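Local coordinates for cyclopropane mycolic acid synthase 3 (PDB 1L1E), which probably catalyses the S-adenosyl-L-methionine-dependent conversion of a double bond to a cyclopropane ring at the proximal position of an alpha mycolic acid, at residues Y33-F38 against A233-M238; G65-D70 against D87-G92; A138-G143 against G203-I208. All coordinates share one frame; numbering follows the deposited sequence.

Contact 1 of 3, residues Y33-F38 against A233-M238; sequences YSCAYF and ARTLDM. With SAH (S-adenosyl-L-homocysteine), chain D; CO3 (carbonate ion), chain C.
The phenyl ring of F38 and the guanidinium of R234 lie face to face, their planes only 1° apart and their centres 3.9 Å from each other. The stack is offset: R234 CZ sits 34° off the ring normal, a cation-pi contact over the CD2 side, while R234 CD lies 3.3 Å from F38 CZ and adds a CH-pi contact over the same face. Two groups meet the rim of the ring. At one place T235 OG1 lies in the ring plane, near CE1; at another, M238 SD is 3.6 Å from F38 CZ, a Met-aromatic contact made at the edge. R234 reaches the ring by bending at chi2 and chi3, which lays its end flat, and its NH2 continues to a salt bridge with D41.

Beside the stack, A36 N donates to T235 OG1 over 3.0 Å at an N-H...O angle of 157°. That hydroxyl is also hydrogen-bonded to H231 O, so one oxygen ties the loop 33-38 to helix 229-245 and to that helix's own backbone. The other end of the loop faces the cofactor product. Y33 N binds S-adenosyl-L-homocysteine OXT at 2.7 Å, and S34 OG donates to its O, also at 2.7 Å, so the two carboxylate oxygens have separate donors. C35 N gives its hydrogen to O3 of a carbonate, probably from the crystallisation liquor, at 2.6 Å; H167 NE2 is hydrogen-bonded to the same ion.

Y33 and S34 are part of the S-adenosyl-L-homocysteine pocket, and the stack and hydroxyl anchor fix this pocket loop on helix 229-245. Its N-H and hydroxyl donors, directed at anions, would probably stabilise the negative charge of the cofactor carboxylate.

Contact 2 of 3, residues G65-D70 against D87-G92; sequences GMTLLD and DVNVVG
N89, V91 and L68 bury the most surface where strands 67-70 and 89-92 run side by side, the parallel pair of a beta-alpha-beta crossover in this Rossmann-like methyltransferase sheet. The evidence is the 21° angle between the strand directions, an axis separation of 4.5 Å, and the register T67-N89, L68-V90, L69-V91, D70-G92.

L68 and its neighbours supply a regular bonding ladder: L68 N donates to N89 O over 2.8 Å, V91 N to L68 O, and D70 N to V91 O. The side chain of L68 lies on the face shared with V90 and D70, against helix 77-86, its CB 4.3 Å from V90 CG1. On the other face, with T67 and N89, V91 CG1 stands anti to its backbone N (chi1 178°) and comes 4.2 Å from L69 CD1; strand 116-120 also touches V91. L68, L69 and D70 belong to the segment that, by similarity, binds S-adenosyl-L-methionine.

Near the start of the strands N89 works twice at one acceptor. Its backbone N donates to M66 O at 2.8 Å, while OD1 turns to S115 N; ND2 adds a weak bond to that same M66 O, 3.1 Å long and bent to 130°.

Contact 3 of 3, residues A138-G143 against G203-I208; sequences AFEHFG and GWLPSI. With SAH (S-adenosyl-L-homocysteine), chain D.
F139 and P206 meet where two loops of the Rossmann-like methyltransferase fold converge, the one following strand 132-136 and the one leading to helix 208-216. The proline comes at the edge of the phenyl ring: P206 CG lies in the ring plane, 3.7 Å from F139 CE2. F139 reaches it because its CG stands anti to the backbone N (chi1 -164°), which carries the ring to the proline, while Y147 stacks on the same ring.

E140 makes a different use of its chain. CG turns anti to the carbonyl carbon (chi1 -60°) and meets L205 CD2 at 4.1 Å; beyond it the chain bends at chi2, and the carboxylate leaves the contact to accept from I169 N through OE2, close to the carbonate site. The backbone of E140 does the joining, its O receiving W204 N at 2.8 Å with the donor tilted 26° from the carbonyl plane. G203 packs directly on this turn, its CA 4.0 Å from H141 CA and 3.1 Å from E140 O.

The other flank of 138-143 lines the cofactor pocket. A138 CB lies 3.4 Å from S-adenosyl-L-homocysteine O4', and the F142 ring presents its edge to the adenine, with N7 in its plane, while F139 CA sits over one face of that ring.

A water fills the seam between the loops: it donates to F139 O and to W204 O, both at 2.7 Å, and accepts from G143 N.

In the fold
Along the chain, contact 2 closes before contact 3 opens, and both fall between the two segments of contact 1, which are separated by 194 residues. Contact 2 lies within the seven-stranded mixed sheet, joining strands 67-71 and 89-94; contact 3 joins loops beside the sheet, one of them after strand 132-136; contact 1 brings the loop before helix 45-58 onto helix 229-245. The centre of contact 2 is about 25 Å from that of contact 1 and about 24 Å from that of contact 3; the centres of contacts 1 and 3 are about 18 Å apart. Contacts 1 and 3 line the S-adenosyl-L-homocysteine site, which contact 2 approaches at its D70 end, that side chain being about 5 Å from the ligand.

Contact 1 of 3, residues Y33-F38 against A233-M238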
loop_
_atom_site.group_PDB
_atom_site.type_symbol
_atom_site.label_atom_id
_atom_site.label_comp_id
_atom_site.label_asym_id
_atom_site.label_seq_id
_atom_site.Cartn_x
_atom_site.Cartn_y
_atom_site.Cartn_z
ATOM N N TYR A 33 -1.208 -2.854 -6.233
ATOM C CA TYR A 33 -1.434 -1.421 -6.405
ATOM C C TYR A 33 -0.764 -0.643 -5.284
ATOM O O TYR A 33 -1.431 -0.139 -4.380
ATOM C CB TYR A 33 -2.947 -1.171 -6.392
ATOM C CG TYR A 33 -3.398 0.224 -6.741
ATOM C CD1 TYR A 33 -4.581 0.740 -6.207
ATOM C CD2 TYR A 33 -2.677 1.015 -7.631
ATOM C CE1 TYR A 33 -5.035 2.012 -6.552
ATOM C CE2 TYR A 33 -3.118 2.287 -7.983
ATOM C CZ TYR A 33 -4.299 2.781 -7.440
ATOM O OH TYR A 33 -4.732 4.047 -7.779
ATOM N N SER A 34 0.556 -0.551 -5.365
ATOM C CA SER A 34 1.378 0.133 -4.381
ATOM C C SER A 34 2.821 0.127 -4.887
ATOM O O SER A 34 3.173 -0.667 -5.758
ATOM C CB SER A 34 1.284 -0.592 -3.032
ATOM O OG SER A 34 1.558 -1.984 -3.161
ATOM N N CYS A 35 3.641 1.023 -4.351
ATOM C CA CYS A 35 5.047 1.129 -4.730
ATOM C C CYS A 35 5.762 -0.220 -4.825
ATOM O O CYS A 35 5.791 -0.980 -3.860
ATOM C CB CYS A 35 5.791 1.999 -3.722
ATOM S SG CYS A 35 7.530 2.202 -4.114
ATOM N N ALA A 36 6.341 -0.518 -5.988
ATOM C CA ALA A 36 7.053 -1.784 -6.152
ATOM C C ALA A 36 8.495 -1.643 -5.660
ATOM O O ALA A 36 8.922 -0.545 -5.260
ATOM C CB ALA A 36 7.023 -2.227 -7.619
ATOM N N TYR A 37 9.236 -2.750 -5.664
ATOM C CA TYR A 37 10.628 -2.742 -5.215
ATOM C C TYR A 37 11.569 -3.344 -6.262
ATOM O O TYR A 37 11.625 -4.560 -6.436
ATOM C CB TYR A 37 10.752 -3.494 -3.892
ATOM C CG TYR A 37 12.140 -3.469 -3.275
ATOM C CD1 TYR A 37 12.853 -2.276 -3.143
ATOM C CD2 TYR A 37 12.720 -4.636 -2.787
ATOM C CE1 TYR A 37 14.113 -2.245 -2.536
ATOM C CE2 TYR A 37 13.984 -4.620 -2.174
ATOM C CZ TYR A 37 14.668 -3.427 -2.056
ATOM O OH TYR A 37 15.920 -3.426 -1.484
ATOM N N PHE A 38 12.308 -2.486 -6.958
ATOM C CA PHE A 38 13.240 -2.948 -7.977
ATOM C C PHE A 38 14.587 -3.369 -7.383
ATOM O O PHE A 38 15.553 -2.609 -7.422
ATOM C CB PHE A 38 13.442 -1.864 -9.042
ATOM C CG PHE A 38 12.184 -1.531 -9.811
ATOM C CD1 PHE A 38 11.214 -0.686 -9.264
ATOM C CD2 PHE A 38 11.952 -2.099 -11.065
ATOM C CE1 PHE A 38 10.021 -0.413 -9.954
ATOM C CE2 PHE A 38 10.773 -1.839 -11.761
ATOM C CZ PHE A 38 9.802 -0.990 -11.198
ATOM N N ALA A 233 8.777 6.256 -8.005
ATOM C CA ALA A 233 8.828 7.052 -9.224
ATOM C C ALA A 233 8.802 6.128 -10.449
ATOM O O ALA A 233 8.085 6.382 -11.410
ATOM C CB ALA A 233 10.103 7.912 -9.239
ATOM N N ARG A 234 9.570 5.045 -10.404
ATOM C CA ARG A 234 9.608 4.124 -11.536
ATOM C C ARG A 234 8.337 3.274 -11.664
ATOM O O ARG A 234 7.957 2.857 -12.765
ATOM C CB ARG A 234 10.818 3.196 -11.449
ATOM C CG ARG A 234 11.264 2.754 -12.832
ATOM C CD ARG A 234 11.406 1.267 -12.969
ATOM N NE ARG A 234 12.709 0.801 -12.528
ATOM C CZ ARG A 234 13.462 -0.038 -13.227
ATOM N NH1 ARG A 234 13.030 -0.489 -14.395
ATOM N NH2 ARG A 234 14.638 -0.432 -12.758
ATOM N N THR A 235 7.700 3.000 -10.531
ATOM C CA THR A 235 6.467 2.229 -10.523
ATOM C C THR A 235 5.427 3.085 -11.246
ATOM O O THR A 235 4.759 2.633 -12.170
ATOM C CB THR A 235 5.987 1.975 -9.087
ATOM O OG1 THR A 235 6.997 1.260 -8.364
ATOM C CG2 THR A 235 4.683 1.171 -9.090
ATOM N N LEU A 236 5.314 4.339 -10.823
ATOM C CA LEU A 236 4.366 5.267 -11.417
ATOM C C LEU A 236 4.633 5.445 -12.913
ATOM O O LEU A 236 3.693 5.498 -13.702
ATOM C CB LEU A 236 4.426 6.616 -10.686
ATOM C CG LEU A 236 3.899 6.597 -9.237
ATOM C CD1 LEU A 236 4.232 7.905 -8.546
ATOM C CD2 LEU A 236 2.390 6.364 -9.232
ATOM N N ASP A 237 5.902 5.544 -13.305
ATOM C CA ASP A 237 6.226 5.687 -14.721
ATOM C C ASP A 237 5.685 4.482 -15.480
ATOM O O ASP A 237 5.039 4.617 -16.524
ATOM C CB ASP A 237 7.744 5.765 -14.946
ATOM C CG ASP A 237 8.327 7.122 -14.597
ATOM O OD1 ASP A 237 7.600 8.133 -14.703
ATOM O OD2 ASP A 237 9.526 7.179 -14.231
ATOM N N MET A 238 5.944 3.294 -14.950
ATOM C CA MET A 238 5.485 2.087 -15.613
ATOM C C MET A 238 3.967 1.957 -15.671
ATOM O O MET A 238 3.434 1.487 -16.674
ATOM C CB MET A 238 6.131 0.857 -14.975
ATOM C CG MET A 238 7.643 0.786 -15.244
ATOM S SD MET A 238 8.469 -0.648 -14.536
ATOM C CE MET A 238 8.205 -1.852 -15.791
HETATM N N SAH D . -2.285 -3.610 -0.142
HETATM C CA SAH D . -2.730 -3.819 -1.521
HETATM C CB SAH D . -3.820 -2.793 -1.904
HETATM C CG SAH D . -3.455 -1.314 -1.744
HETATM S SD SAH D . -4.777 -0.188 -2.215
HETATM C C SAH D . -1.549 -3.692 -2.498
HETATM O O SAH D . -0.429 -3.470 -2.029
HETATM O OXT SAH D . -1.767 -3.788 -3.715
HETATM C "C5'" SAH D . -5.500 0.204 -0.586
HETATM C "C4'" SAH D . -6.232 -0.959 0.096
HETATM O "O4'" SAH D . -6.546 -0.674 1.490
HETATM C "C3'" SAH D . -7.573 -1.294 -0.551
HETATM O "O3'" SAH D . -7.731 -2.731 -0.506
HETATM C "C2'" SAH D . -8.572 -0.599 0.333
HETATM O "O2'" SAH D . -9.894 -1.114 0.158
HETATM C "C1'" SAH D . -7.973 -0.846 1.684
HETATM N N9 SAH D . -8.464 0.052 2.752
HETATM C C8 SAH D . -8.576 1.405 2.798
HETATM N N7 SAH D . -9.037 1.925 3.887
HETATM C C5 SAH D . -9.269 0.807 4.679
HETATM C C6 SAH D . -9.773 0.627 6.009
HETATM N N6 SAH D . -10.142 1.651 6.794
HETATM N N1 SAH D . -9.874 -0.664 6.492
HETATM C C2 SAH D . -9.498 -1.703 5.706
HETATM N N3 SAH D . -9.012 -1.655 4.448
HETATM C C4 SAH D . -8.923 -0.356 3.991
HETATM C C CO3 C . 2.054 3.113 -1.600
HETATM O O1 CO3 C . 2.083 3.375 -0.127
HETATM O O2 CO3 C . 1.156 3.762 -2.394
HETATM O O3 CO3 C . 2.932 2.235 -2.136
#

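Contact 2 of 3, residues G65-D70 against D87-G92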
loop_
_atom_site.group_PDB
_atom_site.type_symbol
_atom_site.label_atom_id
_atom_site.label_comp_id
_atom_site.label_asym_id
_atom_site.label_seq_id
_atom_site.Cartn_x
_atom_site.Cartn_y
_atom_site.Cartn_z
ATOM N N GLY A 65 2.571 -21.945 10.029
ATOM C CA GLY A 65 1.512 -22.141 10.995
ATOM C C GLY A 65 0.999 -20.886 11.669
ATOM O O GLY A 65 -0.037 -20.944 12.335
ATOM N N MET A 66 1.713 -19.767 11.515
ATOM C CA MET A 66 1.290 -18.493 12.103
ATOM C C MET A 66 0.119 -17.941 11.302
ATOM O O MET A 66 -0.170 -18.406 10.197
ATOM C CB MET A 66 2.404 -17.441 12.036
ATOM C CG MET A 66 3.609 -17.615 12.948
ATOM S SD MET A 66 4.762 -16.226 12.621
ATOM C CE MET A 66 6.003 -16.531 13.889
ATOM N N THR A 67 -0.536 -16.927 11.859
ATOM C CA THR A 67 -1.650 -16.269 11.193
ATOM C C THR A 67 -1.197 -14.845 10.869
ATOM O O THR A 67 -0.642 -14.148 11.718
ATOM C CB THR A 67 -2.903 -16.204 12.101
ATOM O OG1 THR A 67 -3.259 -17.526 12.533
ATOM C CG2 THR A 67 -4.080 -15.587 11.344
ATOM N N LEU A 68 -1.412 -14.430 9.629
ATOM C CA LEU A 68 -1.051 -13.095 9.199
ATOM C C LEU A 68 -2.304 -12.325 8.815
ATOM O O LEU A 68 -3.185 -12.863 8.146
ATOM C CB LEU A 68 -0.112 -13.153 7.992
ATOM C CG LEU A 68 -0.040 -11.843 7.188
ATOM C CD1 LEU A 68 0.751 -10.794 7.973
ATOM C CD2 LEU A 68 0.605 -12.108 5.819
ATOM N N LEU A 69 -2.378 -11.074 9.265
ATOM C CA LEU A 69 -3.480 -10.181 8.941
ATOM C C LEU A 69 -2.981 -9.157 7.927
ATOM O O LEU A 69 -1.959 -8.493 8.152
ATOM C CB LEU A 69 -3.964 -9.421 10.188
ATOM C CG LEU A 69 -4.936 -8.274 9.899
ATOM C CD1 LEU A 69 -6.236 -8.813 9.331
ATOM C CD2 LEU A 69 -5.197 -7.482 11.184
ATOM N N ASP A 70 -3.699 -9.030 6.819
ATOM C CA ASP A 70 -3.353 -8.058 5.786
ATOM C C ASP A 70 -4.403 -6.964 5.858
ATOM O O ASP A 70 -5.553 -7.188 5.485
ATOM C CB ASP A 70 -3.419 -8.666 4.389
ATOM C CG ASP A 70 -2.888 -7.718 3.320
ATOM O OD1 ASP A 70 -3.081 -6.489 3.462
ATOM O OD2 ASP A 70 -2.285 -8.194 2.334
ATOM N N ASP A 87 4.139 -20.271 3.932
ATOM C CA ASP A 87 3.282 -21.292 4.533
ATOM C C ASP A 87 2.546 -20.866 5.813
ATOM O O ASP A 87 2.548 -21.588 6.817
ATOM C CB ASP A 87 4.124 -22.550 4.793
ATOM C CG ASP A 87 3.292 -23.737 5.211
ATOM O OD1 ASP A 87 2.130 -23.828 4.762
ATOM O OD2 ASP A 87 3.801 -24.587 5.976
ATOM N N VAL A 88 1.910 -19.699 5.774
ATOM C CA VAL A 88 1.168 -19.204 6.928
ATOM C C VAL A 88 -0.313 -19.105 6.613
ATOM O O VAL A 88 -0.709 -19.153 5.451
ATOM C CB VAL A 88 1.665 -17.798 7.365
ATOM C CG1 VAL A 88 3.120 -17.864 7.743
ATOM C CG2 VAL A 88 1.444 -16.771 6.237
ATOM N N ASN A 89 -1.126 -18.989 7.661
ATOM C CA ASN A 89 -2.572 -18.832 7.531
ATOM C C ASN A 89 -2.755 -17.325 7.356
ATOM O O ASN A 89 -1.935 -16.548 7.855
ATOM C CB ASN A 89 -3.275 -19.287 8.820
ATOM C CG ASN A 89 -2.923 -20.712 9.206
ATOM O OD1 ASN A 89 -3.343 -21.675 8.549
ATOM N ND2 ASN A 89 -2.139 -20.855 10.269
ATOM N N VAL A 90 -3.807 -16.909 6.660
ATOM C CA VAL A 90 -4.022 -15.482 6.442
ATOM C C VAL A 90 -5.465 -15.001 6.617
ATOM O O VAL A 90 -6.410 -15.787 6.665
ATOM C CB VAL A 90 -3.543 -15.048 5.014
ATOM C CG1 VAL A 90 -2.075 -15.396 4.824
ATOM C CG2 VAL A 90 -4.373 -15.732 3.945
ATOM N N VAL A 91 -5.605 -13.683 6.719
ATOM C CA VAL A 91 -6.898 -13.023 6.851
ATOM C C VAL A 91 -6.663 -11.627 6.282
ATOM O O VAL A 91 -5.677 -10.970 6.626
ATOM C CB VAL A 91 -7.352 -12.885 8.325
ATOM C CG1 VAL A 91 -8.683 -12.147 8.389
ATOM C CG2 VAL A 91 -7.498 -14.252 8.967
ATOM N N GLY A 92 -7.547 -11.183 5.403
ATOM C CA GLY A 92 -7.375 -9.869 4.827
ATOM C C GLY A 92 -8.627 -9.023 4.903
ATOM O O GLY A 92 -9.742 -9.519 4.723
#

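Contact 3 of 3, residues A138-G143 against G203-I208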
loop_
_atom_site.group_PDB
_atom_site.type_symbol
_atom_site.label_atom_id
_atom_site.label_comp_id
_atom_site.label_asym_id
_atom_site.label_seq_id
_atom_site.Cartn_x
_atom_site.Cartn_y
_atom_site.Cartn_z
ATOM N N ALA A 138 -2.409 1.261 2.497
ATOM C CA ALA A 138 -3.775 1.438 3.001
ATOM C C ALA A 138 -3.880 2.677 3.887
ATOM O O ALA A 138 -4.854 3.433 3.815
ATOM C CB ALA A 138 -4.196 0.224 3.793
ATOM N N PHE A 139 -2.866 2.850 4.729
ATOM C CA PHE A 139 -2.763 3.942 5.688
ATOM C C PHE A 139 -3.082 5.333 5.128
ATOM O O PHE A 139 -3.625 6.175 5.838
ATOM C CB PHE A 139 -1.349 3.934 6.279
ATOM C CG PHE A 139 -1.200 4.744 7.523
ATOM C CD1 PHE A 139 -1.584 4.229 8.749
ATOM C CD2 PHE A 139 -0.678 6.026 7.471
ATOM C CE1 PHE A 139 -1.449 4.987 9.915
ATOM C CE2 PHE A 139 -0.537 6.793 8.621
ATOM C CZ PHE A 139 -0.922 6.276 9.848
ATOM N N GLU A 140 -2.737 5.574 3.867
ATOM C CA GLU A 140 -2.991 6.869 3.238
ATOM C C GLU A 140 -4.480 7.197 3.129
ATOM O O GLU A 140 -4.851 8.359 2.952
ATOM C CB GLU A 140 -2.369 6.919 1.837
ATOM C CG GLU A 140 -0.862 6.724 1.817
ATOM C CD GLU A 140 -0.459 5.290 1.512
ATOM O OE1 GLU A 140 -1.069 4.347 2.083
ATOM O OE2 GLU A 140 0.474 5.114 0.700
ATOM N N HIS A 141 -5.326 6.172 3.228
ATOM C CA HIS A 141 -6.776 6.353 3.128
ATOM C C HIS A 141 -7.493 6.507 4.475
ATOM O O HIS A 141 -8.685 6.795 4.505
ATOM C CB HIS A 141 -7.404 5.155 2.408
ATOM C CG HIS A 141 -6.953 4.990 0.993
ATOM N ND1 HIS A 141 -7.553 5.647 -0.059
ATOM C CD2 HIS A 141 -5.961 4.243 0.456
ATOM C CE1 HIS A 141 -6.952 5.308 -1.185
ATOM N NE2 HIS A 141 -5.982 4.458 -0.900
ATOM N N PHE A 142 -6.778 6.319 5.573
ATOM C CA PHE A 142 -7.385 6.373 6.908
ATOM C C PHE A 142 -7.824 7.753 7.416
ATOM O O PHE A 142 -8.905 7.893 7.994
ATOM C CB PHE A 142 -6.431 5.761 7.945
ATOM C CG PHE A 142 -6.054 4.320 7.673
ATOM C CD1 PHE A 142 -5.045 3.711 8.411
ATOM C CD2 PHE A 142 -6.684 3.582 6.673
ATOM C CE1 PHE A 142 -4.663 2.388 8.156
ATOM C CE2 PHE A 142 -6.308 2.263 6.414
ATOM C CZ PHE A 142 -5.295 1.667 7.158
ATOM N N GLY A 143 -6.983 8.758 7.206
ATOM C CA GLY A 143 -7.301 10.090 7.692
ATOM C C GLY A 143 -6.676 10.232 9.064
ATOM O O GLY A 143 -6.810 9.348 9.905
ATOM N N GLY A 203 -8.565 10.820 2.764
ATOM C CA GLY A 203 -7.286 10.289 3.186
ATOM C C GLY A 203 -6.366 11.350 3.755
ATOM O O GLY A 203 -6.807 12.446 4.106
ATOM N N TRP A 204 -5.077 11.038 3.831
ATOM C CA TRP A 204 -4.117 11.977 4.392
ATOM C C TRP A 204 -2.712 11.422 4.244
ATOM O O TRP A 204 -2.508 10.215 4.338
ATOM C CB TRP A 204 -4.453 12.203 5.870
ATOM C CG TRP A 204 -3.618 13.230 6.565
ATOM C CD1 TRP A 204 -2.530 13.007 7.363
ATOM C CD2 TRP A 204 -3.809 14.648 6.532
ATOM N NE1 TRP A 204 -2.038 14.200 7.832
ATOM C CE2 TRP A 204 -2.805 15.222 7.337
ATOM C CE3 TRP A 204 -4.734 15.487 5.900
ATOM C CZ2 TRP A 204 -2.697 16.602 7.528
ATOM C CZ3 TRP A 204 -4.624 16.865 6.090
ATOM C CH2 TRP A 204 -3.613 17.403 6.898
ATOM N N LEU A 205 -1.748 12.301 3.975
ATOM C CA LEU A 205 -0.348 11.888 3.838
ATOM C C LEU A 205 0.338 12.318 5.126
ATOM O O LEU A 205 0.435 13.506 5.419
ATOM C CB LEU A 205 0.300 12.578 2.630
ATOM C CG LEU A 205 -0.375 12.271 1.288
ATOM C CD1 LEU A 205 0.404 12.917 0.147
ATOM C CD2 LEU A 205 -0.440 10.758 1.094
ATOM N N PRO A 206 0.817 11.357 5.919
ATOM C CA PRO A 206 1.477 11.707 7.176
ATOM C C PRO A 206 2.942 12.076 7.056
ATOM O O PRO A 206 3.610 11.723 6.075
ATOM C CB PRO A 206 1.297 10.450 8.009
ATOM C CG PRO A 206 1.488 9.379 6.978
ATOM C CD PRO A 206 0.642 9.895 5.814
ATOM N N SER A 207 3.417 12.806 8.063
ATOM C CA SER A 207 4.804 13.197 8.163
ATOM C C SER A 207 5.419 12.041 8.937
ATOM O O SER A 207 4.702 11.299 9.625
ATOM C CB SER A 207 4.956 14.497 8.977
ATOM O OG SER A 207 4.732 14.276 10.369
ATOM N N ILE A 208 6.734 11.871 8.821
ATOM C CA ILE A 208 7.417 10.802 9.535
ATOM C C ILE A 208 7.249 10.946 11.054
ATOM O O ILE A 208 6.989 9.959 11.748
ATOM C CB ILE A 208 8.908 10.752 9.142
ATOM C CG1 ILE A 208 9.023 10.318 7.676
ATOM C CG2 ILE A 208 9.656 9.767 10.021
ATOM C CD1 ILE A 208 10.422 10.405 7.103
HETATM N N SAH D . -2.285 -3.610 -0.142
HETATM C CA SAH D . -2.730 -3.819 -1.521
HETATM C CB SAH D . -3.820 -2.793 -1.904
HETATM C CG SAH D . -3.455 -1.314 -1.744
HETATM S SD SAH D . -4.777 -0.188 -2.215
HETATM C C SAH D . -1.549 -3.692 -2.498
HETATM O O SAH D . -0.429 -3.470 -2.029
HETATM O OXT SAH D . -1.767 -3.788 -3.715
HETATM C "C5'" SAH D . -5.500 0.204 -0.586
HETATM C "C4'" SAH D . -6.232 -0.959 0.096
HETATM O "O4'" SAH D . -6.546 -0.674 1.490
HETATM C "C3'" SAH D . -7.573 -1.294 -0.551
HETATM O "O3'" SAH D . -7.731 -2.731 -0.506
HETATM C "C2'" SAH D . -8.572 -0.599 0.333
HETATM O "O2'" SAH D . -9.894 -1.114 0.158
HETATM C "C1'" SAH D . -7.973 -0.846 1.684
HETATM N N9 SAH D . -8.464 0.052 2.752
HETATM C C8 SAH D . -8.576 1.405 2.798
HETATM N N7 SAH D . -9.037 1.925 3.887
HETATM C C5 SAH D . -9.269 0.807 4.679
HETATM C C6 SAH D . -9.773 0.627 6.009
HETATM N N6 SAH D . -10.142 1.651 6.794
HETATM N N1 SAH D . -9.874 -0.664 6.492
HETATM C C2 SAH D . -9.498 -1.703 5.706
HETATM N N3 SAH D . -9.012 -1.655 4.448
HETATM C C4 SAH D . -8.923 -0.356 3.991
HETATM O O HOH W 1 -4.037 8.824 6.144
#